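Local coordinates for programmed cell death 6-interacting protein (Homo sapiens, PDB 5WA1) that works in multivesicular body biogenesis, membrane repair and cytokinesis, its Bro1 domain here being the part that interacts with CHMP4 proteins, at residues H173-K185 and T357-S369. Sequence-based numbering, arbitrary orientation.
Sequences HYQFASGAFLHIK and TLVKSTPVNVPIS
Gly179 and Ser361 mark the tight centre of this contact, their CA atoms 4.1 Å apart. The extended segment 357-369 runs across helix 164-191 here, and the glycine lets the backbones close in. Gly179 has no side chain, and the Thr362 carbonyl comes directly against its CA: Gly179 CA lies 3.1 Å from Thr362 O in a CA-H...O contact. A water bridges Thr362 O to Phe176 O, donating to both. Thr362 N donates to Gln175 O over 3.1 Å, from above the carbonyl plane. Gly179 N, the regular helix donor, reaches that oxygen from the opposite face. Ser361 OG donates to Ser178 OG at 2.7 Å. The Ser178 hydroxyl stands anti to its backbone N (chi1 179°), which turns it to the crossing chain.

This is the Bro1 domain, an elongated, mainly helical body. After helix 319-340 the chain returns over helix 164-191 as irregular, extended backbone, and its Leu358 packs on the bound CHMP4C peptide. Gln175 extends across this chain at a slant, and its OE1 accepts from Lys360 N at 2.9 Å. Its NE2 is held by Ala171 O of the same helix, so both ends of the amide are bonded. Val359 packs beside this amide and also meets helices 202-226 and 231-252. Lys360 is exposed, its CB pointing away from the helix.

Toward Ile368 the contacts are apolar, without direct hydrogen bonds between the segments. Val364 lays CG2 over one face of the His183 ring, while CG1 rests by Ala180 CA at 3.9 Å. Ile368 CD1 meets the Phe176 ring only at its edge, 4.2 Å from CE1, and both residues also touch Leu90.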
loop_
_atom_site.group_PDB
_atom_site.type_symbol
_atom_site.label_atom_id
_atom_site.label_comp_id
_atom_site.label_asym_id
_atom_site.label_seq_id
_atom_site.Cartn_x
_atom_site.Cartn_y
_atom_site.Cartn_z
ATOM N N HIS A 173 0.199 -3.922 7.065
ATOM C CA HIS A 173 -0.034 -2.512 6.759
ATOM C C HIS A 173 -0.154 -2.246 5.257
ATOM O O HIS A 173 -0.942 -1.378 4.847
ATOM C CB HIS A 173 1.076 -1.665 7.384
ATOM C CG HIS A 173 0.884 -1.419 8.854
ATOM N ND1 HIS A 173 0.726 -2.443 9.765
ATOM C CD2 HIS A 173 0.814 -0.271 9.565
ATOM C CE1 HIS A 173 0.577 -1.933 10.975
ATOM N NE2 HIS A 173 0.625 -0.618 10.881
ATOM N N TYR A 174 0.599 -2.973 4.420
ATOM C CA TYR A 174 0.449 -2.826 2.971
ATOM C C TYR A 174 -0.923 -3.288 2.507
ATOM O O TYR A 174 -1.532 -2.659 1.637
ATOM C CB TYR A 174 1.538 -3.606 2.230
ATOM C CG TYR A 174 2.889 -2.941 2.226
ATOM C CD1 TYR A 174 3.023 -1.584 1.939
ATOM C CD2 TYR A 174 4.045 -3.680 2.487
ATOM C CE1 TYR A 174 4.275 -0.975 1.934
ATOM C CE2 TYR A 174 5.288 -3.081 2.486
ATOM C CZ TYR A 174 5.393 -1.727 2.214
ATOM O OH TYR A 174 6.631 -1.124 2.212
ATOM N N GLN A 175 -1.440 -4.372 3.087
ATOM C CA GLN A 175 -2.771 -4.831 2.704
ATOM C C GLN A 175 -3.848 -3.871 3.197
ATOM O O GLN A 175 -4.853 -3.654 2.510
ATOM C CB GLN A 175 -3.009 -6.242 3.229
ATOM C CG GLN A 175 -2.190 -7.290 2.465
ATOM C CD GLN A 175 -2.391 -8.676 3.028
ATOM O OE1 GLN A 175 -3.229 -9.443 2.546
ATOM N NE2 GLN A 175 -1.644 -8.996 4.076
ATOM N N PHE A 176 -3.660 -3.292 4.385
ATOM C CA PHE A 176 -4.574 -2.251 4.839
ATOM C C PHE A 176 -4.540 -1.050 3.900
ATOM O O PHE A 176 -5.587 -0.580 3.445
ATOM C CB PHE A 176 -4.234 -1.816 6.266
ATOM C CG PHE A 176 -4.975 -0.579 6.684
ATOM C CD1 PHE A 176 -6.277 -0.668 7.135
ATOM C CD2 PHE A 176 -4.400 0.678 6.537
ATOM C CE1 PHE A 176 -6.993 0.485 7.488
ATOM C CE2 PHE A 176 -5.103 1.830 6.874
ATOM C CZ PHE A 176 -6.399 1.727 7.354
ATOM N N ALA A 177 -3.340 -0.536 3.598
ATOM C CA ALA A 177 -3.238 0.609 2.700
ATOM C C ALA A 177 -3.869 0.302 1.349
ATOM O O ALA A 177 -4.604 1.131 0.796
ATOM C CB ALA A 177 -1.776 1.027 2.527
ATOM N N SER A 178 -3.631 -0.902 0.826
ATOM C CA SER A 178 -4.228 -1.296 -0.446
ATOM C C SER A 178 -5.748 -1.247 -0.384
ATOM O O SER A 178 -6.400 -0.750 -1.308
ATOM C CB SER A 178 -3.766 -2.703 -0.833
ATOM O OG SER A 178 -4.368 -3.104 -2.066
ATOM N N GLY A 179 -6.332 -1.780 0.693
ATOM C CA GLY A 179 -7.780 -1.778 0.810
ATOM C C GLY A 179 -8.350 -0.399 1.061
ATOM O O GLY A 179 -9.472 -0.095 0.636
ATOM N N ALA A 180 -7.595 0.459 1.748
ATOM C CA ALA A 180 -8.099 1.798 2.027
ATOM C C ALA A 180 -8.040 2.684 0.788
ATOM O O ALA A 180 -8.986 3.430 0.521
ATOM C CB ALA A 180 -7.319 2.432 3.182
ATOM N N PHE A 181 -6.944 2.617 0.017
ATOM C CA PHE A 181 -6.914 3.330 -1.257
ATOM C C PHE A 181 -8.015 2.827 -2.177
ATOM O O PHE A 181 -8.640 3.611 -2.899
ATOM C CB PHE A 181 -5.551 3.178 -1.943
ATOM C CG PHE A 181 -4.445 3.963 -1.293
ATOM C CD1 PHE A 181 -4.601 5.308 -1.000
ATOM C CD2 PHE A 181 -3.232 3.344 -0.986
ATOM C CE1 PHE A 181 -3.571 6.034 -0.403
ATOM C CE2 PHE A 181 -2.203 4.058 -0.385
ATOM C CZ PHE A 181 -2.365 5.405 -0.100
ATOM N N LEU A 182 -8.275 1.517 -2.151
ATOM C CA LEU A 182 -9.321 0.957 -3.005
ATOM C C LEU A 182 -10.703 1.404 -2.551
ATOM O O LEU A 182 -11.590 1.643 -3.384
ATOM C CB LEU A 182 -9.232 -0.565 -3.012
ATOM C CG LEU A 182 -10.201 -1.232 -3.978
ATOM C CD1 LEU A 182 -9.868 -0.813 -5.400
ATOM C CD2 LEU A 182 -10.139 -2.734 -3.821
ATOM N N HIS A 183 -10.919 1.506 -1.237
ATOM C CA HIS A 183 -12.190 2.037 -0.749
ATOM C C HIS A 183 -12.396 3.474 -1.210
ATOM O O HIS A 183 -13.511 3.861 -1.578
ATOM C CB HIS A 183 -12.257 1.947 0.776
ATOM C CG HIS A 183 -13.624 2.203 1.329
ATOM N ND1 HIS A 183 -13.941 3.345 2.032
ATOM C CD2 HIS A 183 -14.756 1.463 1.284
ATOM C CE1 HIS A 183 -15.210 3.299 2.393
ATOM N NE2 HIS A 183 -15.729 2.168 1.951
ATOM N N ILE A 184 -11.331 4.281 -1.205
ATOM C CA ILE A 184 -11.458 5.649 -1.701
ATOM C C ILE A 184 -11.816 5.640 -3.181
ATOM O O ILE A 184 -12.664 6.419 -3.633
ATOM C CB ILE A 184 -10.171 6.448 -1.441
ATOM C CG1 ILE A 184 -9.845 6.468 0.051
ATOM C CG2 ILE A 184 -10.313 7.878 -1.960
ATOM C CD1 ILE A 184 -8.561 7.171 0.365
ATOM N N LYS A 185 -11.178 4.759 -3.955
ATOM C CA LYS A 185 -11.467 4.675 -5.385
ATOM C C LYS A 185 -12.956 4.465 -5.639
ATOM O O LYS A 185 -13.545 5.112 -6.516
ATOM C CB LYS A 185 -10.651 3.546 -6.015
ATOM C CG LYS A 185 -10.985 3.289 -7.480
ATOM C CD LYS A 185 -10.139 2.176 -8.064
ATOM C CE LYS A 185 -10.536 1.899 -9.504
ATOM N NZ LYS A 185 -9.932 0.649 -10.015
ATOM N N THR A 357 -0.966 -16.095 -4.947
ATOM C CA THR A 357 -1.257 -14.811 -4.320
ATOM C C THR A 357 -1.613 -15.042 -2.854
ATOM O O THR A 357 -2.528 -15.809 -2.544
ATOM C CB THR A 357 -2.384 -14.076 -5.053
ATOM O OG1 THR A 357 -2.872 -12.999 -4.236
ATOM C CG2 THR A 357 -3.529 -15.016 -5.396
ATOM N N LEU A 358 -0.865 -14.399 -1.961
ATOM C CA LEU A 358 -1.072 -14.481 -0.522
ATOM C C LEU A 358 -1.709 -13.230 0.060
ATOM O O LEU A 358 -1.871 -13.143 1.283
ATOM C CB LEU A 358 0.267 -14.735 0.184
ATOM C CG LEU A 358 0.659 -16.196 0.424
ATOM C CD1 LEU A 358 -0.173 -16.760 1.553
ATOM C CD2 LEU A 358 0.471 -17.029 -0.826
ATOM N N VAL A 359 -2.074 -12.258 -0.770
ATOM C CA VAL A 359 -2.479 -10.947 -0.275
ATOM C C VAL A 359 -3.857 -10.590 -0.803
ATOM O O VAL A 359 -4.292 -11.070 -1.857
ATOM C CB VAL A 359 -1.445 -9.869 -0.658
ATOM C CG1 VAL A 359 -0.121 -10.162 0.029
ATOM C CG2 VAL A 359 -1.262 -9.826 -2.169
ATOM N N LYS A 360 -4.546 -9.735 -0.048
ATOM C CA LYS A 360 -5.868 -9.239 -0.393
ATOM C C LYS A 360 -5.956 -7.791 0.068
ATOM O O LYS A 360 -5.387 -7.432 1.102
ATOM C CB LYS A 360 -6.963 -10.092 0.271
ATOM C CG LYS A 360 -8.390 -9.663 -0.033
ATOM C CD LYS A 360 -8.749 -9.895 -1.494
ATOM C CE LYS A 360 -10.072 -9.228 -1.855
ATOM N NZ LYS A 360 -10.393 -9.367 -3.302
ATOM N N SER A 361 -6.636 -6.951 -0.714
ATOM C CA SER A 361 -6.923 -5.593 -0.268
ATOM C C SER A 361 -7.905 -5.657 0.898
ATOM O O SER A 361 -9.018 -6.165 0.744
ATOM C CB SER A 361 -7.499 -4.757 -1.412
ATOM O OG SER A 361 -6.576 -4.649 -2.490
ATOM N N THR A 362 -7.484 -5.183 2.067
ATOM C CA THR A 362 -8.303 -5.306 3.277
ATOM C C THR A 362 -9.504 -4.371 3.199
ATOM O O THR A 362 -9.321 -3.153 3.069
ATOM C CB THR A 362 -7.473 -4.985 4.518
ATOM O OG1 THR A 362 -6.286 -5.796 4.524
ATOM C CG2 THR A 362 -8.273 -5.244 5.793
ATOM N N PRO A 363 -10.732 -4.877 3.270
ATOM C CA PRO A 363 -11.891 -3.980 3.243
ATOM C C PRO A 363 -11.931 -3.109 4.488
ATOM O O PRO A 363 -11.485 -3.502 5.568
ATOM C CB PRO A 363 -13.089 -4.934 3.184
ATOM C CG PRO A 363 -12.579 -6.224 3.729
ATOM C CD PRO A 363 -11.122 -6.295 3.360
ATOM N N VAL A 364 -12.438 -1.896 4.330
ATOM C CA VAL A 364 -12.589 -1.010 5.474
ATOM C C VAL A 364 -13.980 -1.242 6.064
ATOM O O VAL A 364 -14.998 -1.105 5.379
ATOM C CB VAL A 364 -12.327 0.461 5.102
ATOM C CG1 VAL A 364 -11.110 0.565 4.209
ATOM C CG2 VAL A 364 -13.515 1.141 4.462
ATOM N N ASN A 365 -14.009 -1.689 7.315
ATOM C CA ASN A 365 -15.252 -1.983 8.026
ATOM C C ASN A 365 -15.158 -1.267 9.363
ATOM O O ASN A 365 -14.497 -1.755 10.286
ATOM C CB ASN A 365 -15.468 -3.481 8.209
ATOM C CG ASN A 365 -15.656 -4.209 6.893
ATOM O OD1 ASN A 365 -16.470 -3.809 6.058
ATOM N ND2 ASN A 365 -14.896 -5.286 6.697
ATOM N N VAL A 366 -15.784 -0.102 9.442
ATOM C CA VAL A 366 -15.867 0.660 10.677
ATOM C C VAL A 366 -16.513 -0.204 11.754
ATOM O O VAL A 366 -17.603 -0.737 11.546
ATOM C CB VAL A 366 -16.645 1.961 10.451
ATOM C CG1 VAL A 366 -16.792 2.737 11.754
ATOM C CG2 VAL A 366 -15.953 2.801 9.388
ATOM N N PRO A 367 -15.847 -0.342 12.914
ATOM C CA PRO A 367 -14.610 0.351 13.296
ATOM C C PRO A 367 -13.312 -0.274 12.773
ATOM O O PRO A 367 -13.102 -1.485 12.904
ATOM C CB PRO A 367 -14.647 0.285 14.825
ATOM C CG PRO A 367 -15.332 -1.013 15.102
ATOM C CD PRO A 367 -16.365 -1.177 14.015
ATOM N N ILE A 368 -12.443 0.555 12.182
ATOM C CA ILE A 368 -11.111 0.086 11.801
ATOM C C ILE A 368 -10.070 0.370 12.876
ATOM O O ILE A 368 -8.951 -0.159 12.794
ATOM C CB ILE A 368 -10.637 0.680 10.454
ATOM C CG1 ILE A 368 -10.521 2.209 10.499
ATOM C CG2 ILE A 368 -11.557 0.252 9.320
ATOM C CD1 ILE A 368 -10.083 2.816 9.148
ATOM N N SER A 369 -10.399 1.170 13.887
ATOM C CA SER A 369 -9.496 1.405 15.007
ATOM C C SER A 369 -9.797 0.436 16.149
ATOM O O SER A 369 -10.900 -0.102 16.268
ATOM C CB SER A 369 -9.615 2.846 15.512
ATOM O OG SER A 369 -10.769 3.008 16.316
HETATM O O HOH W 1 -8.162 -1.125 4.693
#